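Long-range contact in importin-95 (Chaetomium thermophilum, PDB 4XRI), which probably carries protein cargo into the nucleus as an importin-beta transport receptor and is likely to bind a small GTPase: residues A[252-257]-A[292-297]. The protein carries 2 engineered substitutions. Numbering follows the deposited sequence.
Sequences CLNRIM and VEFWST
F294 and N254 meet where segments 252-257 and 292-297 have their closest CA pair, 5.2 Å apart. The N254 amide lies against the root of the F294 side chain: OD1 is 3.1 Å from F294 CB and sits at the ring edge, near its plane, with the amide and ring planes 39° apart. With CG anti to the backbone N (chi1 174°), the F294 ring is carried across to two apolar partners: L253 CG approaches F294 CE1 at 3.9 Å, and M257, bent at chi2 and chi3, brings CE to 3.6 Å from F294 CZ. The segment axes run nearly parallel, 3° apart and separated by 9.3 Å, as helices 243-260 and 285-310 lie side by side in the HEAT-repeat superhelix of the importin-beta family. N254 ND2 packs on E293 CG and hydrogen-bonds to L290 O, one turn before F294, a polar connection between helices whose two segments share no hydrogen bond. A leucine here, lacking the amide N-H, would probably leave L290 O without its cross-helix partner. Further along, T297 CG2 touches M257 CG at 4.1 Å, while T297 OG1 is tied back to E293 O (2.8 Å), which holds the methyl toward 252-257. Beyond, L272 of helix 265-280 and M231 of helix 224-238 touch L253.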
# COMPACT_ATOMS: atom_id res chain seq x y z
N CYS A 252 14.30 20.89 1.11
CA CYS A 252 15.32 20.64 0.10
C CYS A 252 16.31 19.59 0.59
O CYS A 252 16.69 18.68 -0.14
CB CYS A 252 16.05 21.94 -0.25
SG CYS A 252 17.04 21.90 -1.75
N LEU A 253 16.72 19.73 1.85
CA LEU A 253 17.70 18.85 2.46
C LEU A 253 17.16 17.42 2.57
O LEU A 253 17.89 16.45 2.34
CB LEU A 253 18.10 19.38 3.83
CG LEU A 253 19.40 18.88 4.45
CD1 LEU A 253 20.53 18.98 3.43
CD2 LEU A 253 19.73 19.69 5.70
N ASN A 254 15.88 17.30 2.90
CA ASN A 254 15.23 16.00 3.03
C ASN A 254 15.18 15.26 1.70
O ASN A 254 15.35 14.04 1.65
CB ASN A 254 13.81 16.16 3.57
CG ASN A 254 13.80 16.67 5.00
OD1 ASN A 254 14.83 16.69 5.68
ND2 ASN A 254 12.63 17.08 5.48
N ARG A 255 14.95 16.00 0.62
CA ARG A 255 14.92 15.42 -0.71
C ARG A 255 16.33 15.01 -1.15
O ARG A 255 16.51 14.00 -1.82
CB ARG A 255 14.30 16.39 -1.71
CG ARG A 255 12.79 16.46 -1.61
CD ARG A 255 12.18 17.53 -2.48
NE ARG A 255 10.76 17.69 -2.17
CZ ARG A 255 9.91 18.44 -2.86
NH1 ARG A 255 10.33 19.12 -3.92
NH2 ARG A 255 8.64 18.52 -2.49
N ILE A 256 17.31 15.82 -0.76
CA ILE A 256 18.71 15.51 -1.06
C ILE A 256 19.12 14.20 -0.40
O ILE A 256 19.73 13.34 -1.04
CB ILE A 256 19.64 16.65 -0.59
CG1 ILE A 256 19.52 17.85 -1.53
CG2 ILE A 256 21.09 16.16 -0.53
CD1 ILE A 256 20.22 19.09 -1.02
N MET A 257 18.79 14.05 0.88
CA MET A 257 19.09 12.84 1.61
C MET A 257 18.41 11.62 1.00
O MET A 257 19.01 10.55 0.88
CB MET A 257 18.68 12.98 3.08
CG MET A 257 18.93 11.73 3.93
SD MET A 257 20.68 11.28 4.01
CE MET A 257 21.37 12.75 4.75
N VAL A 292 12.79 16.68 11.93
CA VAL A 292 12.49 15.34 12.41
C VAL A 292 12.33 14.40 11.21
O VAL A 292 12.80 13.27 11.22
CB VAL A 292 11.21 15.31 13.27
CG1 VAL A 292 10.71 13.88 13.46
CG2 VAL A 292 11.47 15.96 14.62
N GLU A 293 11.66 14.91 10.18
CA GLU A 293 11.47 14.17 8.94
C GLU A 293 12.81 13.84 8.29
O GLU A 293 12.96 12.80 7.64
CB GLU A 293 10.60 14.97 7.98
CG GLU A 293 10.54 14.44 6.55
CD GLU A 293 9.84 13.10 6.45
OE1 GLU A 293 9.09 12.74 7.38
OE2 GLU A 293 10.05 12.40 5.43
N PHE A 294 13.79 14.72 8.46
CA PHE A 294 15.14 14.48 7.97
C PHE A 294 15.69 13.17 8.51
O PHE A 294 16.23 12.35 7.76
CB PHE A 294 16.09 15.62 8.35
CG PHE A 294 17.53 15.37 7.98
CD1 PHE A 294 18.01 15.72 6.73
CD2 PHE A 294 18.40 14.79 8.89
CE1 PHE A 294 19.33 15.49 6.39
CE2 PHE A 294 19.72 14.55 8.55
CZ PHE A 294 20.18 14.91 7.31
N TRP A 295 15.54 12.97 9.81
CA TRP A 295 16.08 11.79 10.47
C TRP A 295 15.20 10.57 10.25
O TRP A 295 15.68 9.44 10.29
CB TRP A 295 16.28 12.07 11.95
CG TRP A 295 17.52 12.85 12.17
CD1 TRP A 295 17.62 14.17 12.54
CD2 TRP A 295 18.86 12.39 11.97
NE1 TRP A 295 18.94 14.53 12.60
CE2 TRP A 295 19.72 13.46 12.26
CE3 TRP A 295 19.40 11.16 11.58
CZ2 TRP A 295 21.11 13.34 12.18
CZ3 TRP A 295 20.78 11.04 11.51
CH2 TRP A 295 21.61 12.13 11.80
N SER A 296 13.92 10.81 9.98
CA SER A 296 13.04 9.74 9.55
C SER A 296 13.48 9.24 8.18
O SER A 296 13.47 8.03 7.92
CB SER A 296 11.58 10.22 9.52
OG SER A 296 11.08 10.41 10.83
N THR A 297 13.88 10.17 7.32
CA THR A 297 14.35 9.83 5.98
C THR A 297 15.66 9.05 6.05
O THR A 297 15.85 8.07 5.33
CB THR A 297 14.54 11.08 5.11
OG1 THR A 297 13.31 11.80 5.02
CG2 THR A 297 14.99 10.69 3.71